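Local structure of flavoprotein (Thermotoga maritima, 5V8S) at residues Tyr39-Ala42 and Val43-Ile46; Val140-Asp143 and Gly144-Arg147; Lys301-Asp304 and Glu305-Pro308. The protein binds a mu-oxo-diiron centre and probably FMN, and probably works as an oxidoreductase in electron transfer. The protein carries 1 engineered substitution. All coordinates share one frame; numbering follows the deposited sequence.

Contact 1: Tyr39-Ala42 and Val43-Ile46; sequences YFEA and VWEI
Phe40 and Trp44 face each other in a short antiparallel hairpin, with a type II turn from Tyr39 to Ala42. Val43 and Trp44 both lie opposite Phe40, a classic beta bulge. Phe40 O therefore takes two backbone donors, Val43 N at 3.0 Å and Trp44 N at 2.9 Å. The face with Phe40 and Trp44 is buried and tight. Phe40 CB meets Ile46 CD1 at 3.8 Å, and the Phe40 side chain comes to about 5 Å from the bound mu-oxo-diiron. Val43, in the bulge, lays CG1 over one face of the Trp44 ring, 3.5 Å above its plane and toward the rim.

The other face, with Tyr39 and Glu45, is looser and partly exposed. Glu45 CG comes to the edge of the Tyr39 ring, 4.1 Å from Tyr39 CE1. The Glu45 carboxylate turns to the backbone N of Ile310, while the Tyr39 ring takes a cation-pi contact from Arg307 of the second subunit.

Glu41 OE1 also bonds with Tyr330 OH of the second subunit. Within the hairpin, Trp44 NE1 points in its ring plane to Glu41 OE1 at 2.8 Å, meeting the oxygen on its anti side and 31° out of the carboxylate plane.

Contact 2: Val140-Asp143 and Gly144-Arg147; sequences VVKD and GEER
Glu145 reaches back to Lys142 because its chain is stretched out: CG lies anti to the backbone N (chi1 177°) and CD continues the extension (chi2 168°). The carboxylate thus returns to the arm of the chain that precedes the turn. That turn is type II, from Lys142 to Glu145, and its backbone bond runs from Glu145 N to Lys142 O at 3.0 Å. Gly144 takes the third position with a positive phi of 86°. Gly144 and Glu145 both face Phe156 of strand 152-158, a G1 beta bulge. The turn carries the chain from strand 138-140, at the edge of one sheet, to strand 146-149, at the edge of the other, in a domain of the metallo-beta-lactamase family.

The two oxygens of Glu145 do different work. OE1 accepts Lys142 N at 3.0 Å in a nearly straight bond that meets it on the anti side. OE2 accepts a hydrogen bond from a water at 2.6 Å, and the same water donates to Val140 O. The carboxylate is thus tied to the preceding backbone twice, directly at Lys142 N and through water at Val140 O.

Val141, just before the turn, is buried and crosses Glu145 at about a right angle. Its CG1 lies 4.0 Å from Glu145 CD and 3.8 Å from Arg147 CD. At the exposed tip, Asp143 turns away to Lys227 and to Met158 N. Arg147 bends at chi3 and brings its guanidinium edge to Glu145 OE2, which lies in the guanidinium plane, 3.3 Å from Arg147 NH1, a weak bond within a salt bridge.

Contact 3: Lys301-Asp304 and Glu305-Pro308; sequences KFSD and EERP
The loop that leaves strand 296-302 doubles back on itself here, so that Ser303 meets Glu305 and Glu306 in an ST turn. Ser303 OG accepts Glu305 N at 3.1 Å and, less straight, Glu306 N at the same length. It can do so because chi1 of 71° sets OG between the backbone N and the carbonyl carbon, over the turn. Ser303 N in turn donates to Glu306 O at 2.9 Å, almost in line (172°), and this closes the loop.

Strand 296-302 is an edge strand of the five-stranded parallel sheet of the flavodoxin-like domain, and the loop leads from it to helix 310-316. Phe302 packs on helices 310-316 and 336-348. Pro308 lies over one face of its ring in a CH-pi contact, CG 3.9 Å from the ring centroid. Arg307 CD comes in at the ring edge, 3.9 Å from Phe302 CD1.

Asp304 and Arg307 reach the second subunit. Asp304 forms a salt bridge with its Lys70. Arg307 donates from NH2 to Val43 O of that subunit, and from NE to a water at 2.9 Å that lies 3.0 Å from Ser303 O and may donate to it. Lys301 runs obliquely across Glu306, with NZ in a salt bridge to Glu306 OE2 at 3.0 Å.

In the fold
All three contacts are local chain reversals, but only contact 1 is buried. It lies near the diiron centre, and its polar groups bond to the backbone, to side chains of its own chain and to the second subunit. Contacts 2 and 3 are at the surface and rely more on charged side chains and water. Contacts 1 and 2 each have a type II turn and a bulge, classic in contact 1 and G1 in contact 2, whereas contact 3 is tied by a serine. Contacts 1 and 3 come within about 5 Å at their nearest atoms, and both touch the second subunit. Contact 2 has no such neighbour. Its centre is about 50 Å from that of contact 3, on the opposite side of the chain's centre.

Contact 1: Tyr39-Ala42 and Val43-Ile46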
ATOM      1  N   TYR A  39      -1.883   8.019  10.111  1.00 18.95           N
ATOM      2  CA  TYR A  39      -2.408   6.718   9.699  1.00 18.34           C
ATOM      3  C   TYR A  39      -3.069   6.076  10.915  1.00 18.48           C
ATOM      4  O   TYR A  39      -2.375   5.584  11.814  1.00 18.78           O
ATOM      5  CB  TYR A  39      -1.284   5.832   9.194  1.00 18.88           C
ATOM      6  CG  TYR A  39      -0.461   6.489   8.090  1.00 19.70           C
ATOM      7  CD1 TYR A  39      -1.008   6.753   6.846  1.00 21.23           C
ATOM      8  CD2 TYR A  39       0.846   6.891   8.329  1.00 19.97           C
ATOM      9  CE1 TYR A  39      -0.253   7.367   5.849  1.00 21.62           C
ATOM     10  CE2 TYR A  39       1.606   7.510   7.341  1.00 20.84           C
ATOM     11  CZ  TYR A  39       1.054   7.734   6.110  1.00 21.75           C
ATOM     12  OH  TYR A  39       1.793   8.350   5.140  1.00 24.80           O
ATOM     13  N   PHE A  40      -4.398   6.058  10.946  1.00 17.39           N
ATOM     14  CA  PHE A  40      -5.071   5.431  12.068  1.00 17.64           C
ATOM     15  C   PHE A  40      -4.853   3.928  12.027  1.00 18.26           C
ATOM     16  O   PHE A  40      -4.893   3.307  10.963  1.00 18.65           O
ATOM     17  CB  PHE A  40      -6.559   5.771  12.058  1.00 17.22           C
ATOM     18  CG  PHE A  40      -7.214   5.575  13.389  1.00 18.26           C
ATOM     19  CD1 PHE A  40      -6.845   6.375  14.441  1.00 19.14           C
ATOM     20  CD2 PHE A  40      -8.162   4.583  13.577  1.00 19.88           C
ATOM     21  CE1 PHE A  40      -7.409   6.199  15.693  1.00 19.70           C
ATOM     22  CE2 PHE A  40      -8.730   4.390  14.830  1.00 20.65           C
ATOM     23  CZ  PHE A  40      -8.358   5.222  15.879  1.00 21.35           C
ATOM     24  N   GLU A  41      -4.618   3.343  13.203  1.00 18.77           N
ATOM     25  CA  GLU A  41      -4.227   1.940  13.306  1.00 19.76           C
ATOM     26  C   GLU A  41      -2.937   1.649  12.515  1.00 18.92           C
ATOM     27  O   GLU A  41      -2.688   0.503  12.138  1.00 19.27           O
ATOM     28  CB  GLU A  41      -5.353   0.992  12.845  1.00 22.52           C
ATOM     29  CG  GLU A  41      -6.617   1.024  13.691  1.00 26.16           C
ATOM     30  CD  GLU A  41      -7.756   0.123  13.160  1.00 28.44           C
ATOM     31  OE1 GLU A  41      -7.801  -0.208  11.950  1.00 28.06           O
ATOM     32  OE2 GLU A  41      -8.598  -0.293  13.979  1.00 31.17           O
ATOM     33  N   ALA A  42      -2.126   2.680  12.248  1.00 17.61           N
ATOM     34  CA  ALA A  42      -0.938   2.584  11.400  1.00 17.71           C
ATOM     35  C   ALA A  42      -1.272   2.129   9.986  1.00 18.95           C
ATOM     36  O   ALA A  42      -0.432   1.549   9.305  1.00 21.06           O
ATOM     37  CB  ALA A  42       0.159   1.712  12.022  1.00 19.01           C
ATOM     38  N   VAL A  43      -2.488   2.391   9.508  1.00 18.87           N
ATOM     39  CA  VAL A  43      -2.811   2.072   8.120  1.00 20.21           C
ATOM     40  C   VAL A  43      -3.729   3.064   7.405  1.00 18.20           C
ATOM     41  O   VAL A  43      -3.508   3.334   6.219  1.00 21.78           O
ATOM     42  CB  VAL A  43      -3.291   0.615   7.953  1.00 23.80           C
ATOM     43  CG1 VAL A  43      -4.385   0.308   8.867  1.00 23.33           C
ATOM     44  CG2 VAL A  43      -3.717   0.312   6.500  1.00 26.43           C
ATOM     45  N   TRP A  44      -4.758   3.597   8.070  1.00 17.48           N
ATOM     46  CA  TRP A  44      -5.795   4.366   7.373  1.00 18.43           C
ATOM     47  C   TRP A  44      -5.405   5.838   7.290  1.00 17.85           C
ATOM     48  O   TRP A  44      -5.244   6.512   8.305  1.00 18.95           O
ATOM     49  CB  TRP A  44      -7.164   4.191   8.030  1.00 18.54           C
ATOM     50  CG  TRP A  44      -7.476   2.773   8.292  1.00 18.02           C
ATOM     51  CD1 TRP A  44      -7.691   2.210   9.513  1.00 18.68           C
ATOM     52  CD2 TRP A  44      -7.599   1.713   7.337  1.00 18.59           C
ATOM     53  NE1 TRP A  44      -7.917   0.866   9.380  1.00 20.51           N
ATOM     54  CE2 TRP A  44      -7.858   0.532   8.056  1.00 19.37           C
ATOM     55  CE3 TRP A  44      -7.476   1.642   5.946  1.00 18.95           C
ATOM     56  CZ2 TRP A  44      -8.006  -0.712   7.432  1.00 21.41           C
ATOM     57  CZ3 TRP A  44      -7.630   0.397   5.319  1.00 20.45           C
ATOM     58  CH2 TRP A  44      -7.888  -0.759   6.072  1.00 22.23           C
ATOM     59  N   GLU A  45      -5.252   6.331   6.071  1.00 18.22           N
ATOM     60  CA  GLU A  45      -4.852   7.717   5.841  1.00 18.68           C
ATOM     61  C   GLU A  45      -5.924   8.684   6.338  1.00 18.29           C
ATOM     62  O   GLU A  45      -7.039   8.708   5.809  1.00 19.89           O
ATOM     63  CB  GLU A  45      -4.645   7.918   4.347  1.00 20.52           C
ATOM     64  CG  GLU A  45      -3.680   6.922   3.694  1.00 21.69           C
ATOM     65  CD  GLU A  45      -4.361   5.666   3.068  1.00 24.33           C
ATOM     66  OE1 GLU A  45      -5.439   5.216   3.546  1.00 22.56           O
ATOM     67  OE2 GLU A  45      -3.790   5.126   2.093  1.00 25.39           O
ATOM     68  N   ILE A  46      -5.572   9.500   7.332  1.00 18.58           N
ATOM     69  CA  ILE A  46      -6.499  10.480   7.911  1.00 18.55           C
ATOM     70  C   ILE A  46      -5.822  11.842   8.013  1.00 20.13           C
ATOM     71  O   ILE A  46      -5.531  12.320   9.115  1.00 20.73           O
ATOM     72  CB  ILE A  46      -7.082  10.010   9.268  1.00 18.30           C
ATOM     73  CG1 ILE A  46      -5.987   9.603  10.274  1.00 18.72           C
ATOM     74  CG2 ILE A  46      -8.032   8.864   9.041  1.00 20.28           C
ATOM     75  CD1 ILE A  46      -6.539   9.558  11.743  1.00 19.76           C
TER

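Contact 2: Val140-Asp143 and Gly144-Arg147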
ATOM      1  N   VAL A 140     -16.145  -6.379  36.713  1.00 24.30           N
ATOM      2  CA  VAL A 140     -16.763  -6.809  35.464  1.00 24.04           C
ATOM      3  C   VAL A 140     -18.264  -6.590  35.550  1.00 25.30           C
ATOM      4  O   VAL A 140     -18.904  -7.018  36.517  1.00 27.02           O
ATOM      5  CB  VAL A 140     -16.456  -8.285  35.188  1.00 24.88           C
ATOM      6  CG1 VAL A 140     -17.298  -8.821  34.040  1.00 25.09           C
ATOM      7  CG2 VAL A 140     -14.984  -8.445  34.879  1.00 25.71           C
ATOM      8  N   VAL A 141     -18.831  -5.958  34.521  1.00 23.60           N
ATOM      9  CA  VAL A 141     -20.274  -5.812  34.374  1.00 24.44           C
ATOM     10  C   VAL A 141     -20.754  -6.724  33.256  1.00 26.09           C
ATOM     11  O   VAL A 141     -20.067  -6.898  32.236  1.00 26.54           O
ATOM     12  CB  VAL A 141     -20.702  -4.355  34.115  1.00 23.60           C
ATOM     13  CG1 VAL A 141     -20.555  -3.510  35.390  1.00 25.07           C
ATOM     14  CG2 VAL A 141     -19.921  -3.748  32.945  1.00 22.22           C
ATOM     15  N   LYS A 142     -21.935  -7.303  33.457  1.00 28.14           N
ATOM     16  CA  LYS A 142     -22.578  -8.175  32.486  1.00 30.54           C
ATOM     17  C   LYS A 142     -23.606  -7.404  31.665  1.00 28.87           C
ATOM     18  O   LYS A 142     -23.980  -6.270  31.983  1.00 28.37           O
ATOM     19  CB  LYS A 142     -23.256  -9.349  33.196  1.00 34.61           C
ATOM     20  CG  LYS A 142     -22.284 -10.281  33.910  1.00 40.17           C
ATOM     21  CD  LYS A 142     -22.858 -11.670  34.103  1.00 44.38           C
ATOM     22  CE  LYS A 142     -24.144 -11.639  34.904  1.00 48.35           C
ATOM     23  NZ  LYS A 142     -24.476 -12.998  35.450  1.00 50.06           N
ATOM     24  N   ASP A 143     -24.081  -8.050  30.604  1.00 28.52           N
ATOM     25  CA  ASP A 143     -25.020  -7.418  29.690  1.00 29.12           C
ATOM     26  C   ASP A 143     -26.296  -7.029  30.430  1.00 28.23           C
ATOM     27  O   ASP A 143     -26.972  -7.878  31.019  1.00 30.34           O
ATOM     28  CB  ASP A 143     -25.345  -8.384  28.557  1.00 31.69           C
ATOM     29  CG  ASP A 143     -25.950  -7.692  27.342  1.00 33.31           C
ATOM     30  OD1 ASP A 143     -25.880  -6.449  27.235  1.00 31.79           O
ATOM     31  OD2 ASP A 143     -26.490  -8.405  26.471  1.00 35.59           O
ATOM     32  N   GLY A 144     -26.620  -5.740  30.390  1.00 27.41           N
ATOM     33  CA  GLY A 144     -27.828  -5.225  30.996  1.00 27.36           C
ATOM     34  C   GLY A 144     -27.694  -4.887  32.457  1.00 27.76           C
ATOM     35  O   GLY A 144     -28.664  -4.402  33.056  1.00 28.73           O
ATOM     36  N   GLU A 145     -26.523  -5.097  33.044  1.00 27.84           N
ATOM     37  CA  GLU A 145     -26.356  -4.877  34.471  1.00 29.05           C
ATOM     38  C   GLU A 145     -26.504  -3.398  34.787  1.00 28.57           C
ATOM     39  O   GLU A 145     -26.069  -2.536  34.026  1.00 28.11           O
ATOM     40  CB  GLU A 145     -24.975  -5.367  34.918  1.00 31.02           C
ATOM     41  CG  GLU A 145     -24.675  -5.106  36.390  1.00 33.20           C
ATOM     42  CD  GLU A 145     -23.433  -5.839  36.905  1.00 36.94           C
ATOM     43  OE1 GLU A 145     -22.897  -6.715  36.188  1.00 36.14           O
ATOM     44  OE2 GLU A 145     -22.998  -5.536  38.042  1.00 39.47           O
ATOM     45  N   GLU A 146     -27.120  -3.109  35.921  1.00 31.86           N
ATOM     46  CA  GLU A 146     -27.300  -1.743  36.357  1.00 33.62           C
ATOM     47  C   GLU A 146     -26.545  -1.552  37.655  1.00 31.15           C
ATOM     48  O   GLU A 146     -26.478  -2.454  38.485  1.00 32.36           O
ATOM     49  CB  GLU A 146     -28.782  -1.432  36.563  1.00 37.45           C
ATOM     50  CG  GLU A 146     -29.598  -1.451  35.287  1.00 44.62           C
ATOM     51  CD  GLU A 146     -31.091  -1.355  35.534  1.00 51.12           C
ATOM     52  OE1 GLU A 146     -31.488  -0.917  36.627  1.00 52.98           O
ATOM     53  OE2 GLU A 146     -31.868  -1.723  34.631  1.00 53.57           O
ATOM     54  N   ARG A 147     -25.956  -0.382  37.821  1.00 29.56           N
ATOM     55  CA  ARG A 147     -25.235  -0.068  39.033  1.00 29.85           C
ATOM     56  C   ARG A 147     -25.596   1.330  39.473  1.00 27.34           C
ATOM     57  O   ARG A 147     -25.594   2.258  38.677  1.00 28.22           O
ATOM     58  CB  ARG A 147     -23.731  -0.195  38.831  1.00 32.24           C
ATOM     59  CG  ARG A 147     -23.272  -1.634  38.729  1.00 34.80           C
ATOM     60  CD  ARG A 147     -21.778  -1.726  38.526  1.00 37.17           C
ATOM     61  NE  ARG A 147     -21.071  -1.637  39.788  1.00 39.71           N
ATOM     62  CZ  ARG A 147     -20.752  -2.677  40.547  1.00 39.13           C
ATOM     63  NH1 ARG A 147     -21.067  -3.901  40.173  1.00 38.64           N
ATOM     64  NH2 ARG A 147     -20.108  -2.485  41.675  1.00 37.77           N
TER
HETATM   65  O   HOH W   1     -20.642  -6.571  38.412  1.00 37.29           O

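Contact 3: Lys301-Asp304 and Glu305-Pro308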
ATOM      1  N   LYS A 301      -7.708   6.131  -9.367  1.00 19.13           N
ATOM      2  CA  LYS A 301      -6.748   5.625 -10.337  1.00 18.68           C
ATOM      3  C   LYS A 301      -5.373   5.460  -9.698  1.00 18.45           C
ATOM      4  O   LYS A 301      -4.826   6.415  -9.146  1.00 19.25           O
ATOM      5  CB  LYS A 301      -6.615   6.607 -11.519  1.00 21.43           C
ATOM      6  CG  LYS A 301      -5.551   6.212 -12.551  1.00 25.73           C
ATOM      7  CD  LYS A 301      -4.969   7.393 -13.371  1.00 31.65           C
ATOM      8  CE  LYS A 301      -5.922   8.503 -13.651  1.00 35.53           C
ATOM      9  NZ  LYS A 301      -5.247   9.554 -14.498  1.00 38.22           N
ATOM     10  N   PHE A 302      -4.800   4.260  -9.820  1.00 17.93           N
ATOM     11  CA  PHE A 302      -3.390   4.015  -9.497  1.00 17.85           C
ATOM     12  C   PHE A 302      -2.595   4.126 -10.795  1.00 18.58           C
ATOM     13  O   PHE A 302      -2.761   3.304 -11.690  1.00 20.96           O
ATOM     14  CB  PHE A 302      -3.202   2.608  -8.946  1.00 17.95           C
ATOM     15  CG  PHE A 302      -3.876   2.365  -7.615  1.00 18.54           C
ATOM     16  CD1 PHE A 302      -3.264   2.733  -6.442  1.00 18.50           C
ATOM     17  CD2 PHE A 302      -5.106   1.759  -7.556  1.00 19.99           C
ATOM     18  CE1 PHE A 302      -3.877   2.506  -5.217  1.00 20.26           C
ATOM     19  CE2 PHE A 302      -5.744   1.530  -6.319  1.00 21.70           C
ATOM     20  CZ  PHE A 302      -5.115   1.891  -5.169  1.00 19.77           C
ATOM     21  N   SER A 303      -1.733   5.119 -10.894  1.00 18.49           N
ATOM     22  CA  SER A 303      -0.932   5.302 -12.098  1.00 18.59           C
ATOM     23  C   SER A 303       0.522   5.503 -11.703  1.00 17.92           C
ATOM     24  O   SER A 303       0.889   5.439 -10.521  1.00 17.78           O
ATOM     25  CB  SER A 303      -1.402   6.512 -12.900  1.00 21.15           C
ATOM     26  OG  SER A 303      -1.058   7.710 -12.220  1.00 22.39           O
ATOM     27  N   ASP A 304       1.351   5.774 -12.707  1.00 18.15           N
ATOM     28  CA  ASP A 304       2.752   6.020 -12.418  1.00 18.81           C
ATOM     29  C   ASP A 304       2.992   7.395 -11.798  1.00 19.30           C
ATOM     30  O   ASP A 304       4.116   7.689 -11.399  1.00 20.12           O
ATOM     31  CB  ASP A 304       3.620   5.734 -13.659  1.00 20.28           C
ATOM     32  CG  ASP A 304       3.382   6.684 -14.811  1.00 23.61           C
ATOM     33  OD1 ASP A 304       2.837   7.777 -14.616  1.00 26.40           O
ATOM     34  OD2 ASP A 304       3.756   6.329 -15.948  1.00 25.75           O
ATOM     35  N   GLU A 305       1.964   8.229 -11.664  1.00 21.84           N
ATOM     36  CA  GLU A 305       2.120   9.519 -11.018  1.00 25.12           C
ATOM     37  C   GLU A 305       1.190   9.725  -9.840  1.00 25.74           C
ATOM     38  O   GLU A 305       1.429  10.643  -9.048  1.00 27.60           O
ATOM     39  CB  GLU A 305       1.880  10.667 -12.014  1.00 31.31           C
ATOM     40  CG  GLU A 305       2.997  10.849 -12.992  1.00 38.62           C
ATOM     41  CD  GLU A 305       2.941  12.186 -13.697  1.00 43.83           C
ATOM     42  OE1 GLU A 305       2.372  13.151 -13.146  1.00 47.06           O
ATOM     43  OE2 GLU A 305       3.473  12.270 -14.809  1.00 44.86           O
ATOM     44  N   GLU A 306       0.154   8.909  -9.688  1.00 24.39           N
ATOM     45  CA  GLU A 306      -0.823   9.161  -8.640  1.00 26.86           C
ATOM     46  C   GLU A 306      -1.249   7.874  -7.954  1.00 23.89           C
ATOM     47  O   GLU A 306      -1.275   6.797  -8.541  1.00 23.05           O
ATOM     48  CB  GLU A 306      -2.032  10.003  -9.111  1.00 33.38           C
ATOM     49  CG  GLU A 306      -2.741   9.570 -10.387  1.00 40.47           C
ATOM     50  CD  GLU A 306      -3.745  10.634 -10.890  1.00 47.39           C
ATOM     51  OE1 GLU A 306      -3.565  11.838 -10.588  1.00 50.11           O
ATOM     52  OE2 GLU A 306      -4.719  10.270 -11.584  1.00 49.62           O
ATOM     53  N   ARG A 307      -1.627   8.028  -6.704  1.00 24.46           N
ATOM     54  CA  ARG A 307      -1.857   6.924  -5.783  1.00 25.91           C
ATOM     55  C   ARG A 307      -2.959   7.372  -4.825  1.00 25.88           C
ATOM     56  O   ARG A 307      -2.709   8.230  -3.974  1.00 29.47           O
ATOM     57  CB  ARG A 307      -0.538   6.676  -5.048  1.00 28.75           C
ATOM     58  CG  ARG A 307      -0.551   5.784  -3.840  1.00 32.31           C
ATOM     59  CD  ARG A 307      -0.552   4.337  -4.185  1.00 32.94           C
ATOM     60  NE  ARG A 307       0.460   3.963  -5.176  1.00 34.12           N
ATOM     61  CZ  ARG A 307       1.697   3.557  -4.897  1.00 33.23           C
ATOM     62  NH1 ARG A 307       2.134   3.457  -3.642  1.00 34.24           N
ATOM     63  NH2 ARG A 307       2.478   3.198  -5.891  1.00 31.55           N
ATOM     64  N   PRO A 308      -4.175   6.846  -4.934  1.00 22.33           N
ATOM     65  CA  PRO A 308      -5.219   7.196  -3.965  1.00 20.93           C
ATOM     66  C   PRO A 308      -4.952   6.605  -2.598  1.00 19.60           C
ATOM     67  O   PRO A 308      -4.244   5.615  -2.438  1.00 21.30           O
ATOM     68  CB  PRO A 308      -6.486   6.576  -4.556  1.00 23.88           C
ATOM     69  CG  PRO A 308      -6.019   5.569  -5.500  1.00 26.64           C
ATOM     70  CD  PRO A 308      -4.714   6.024  -6.023  1.00 24.19           C
TER
HETATM   71  O   HOH W   2       0.080   4.000  -8.057  1.00 18.97           O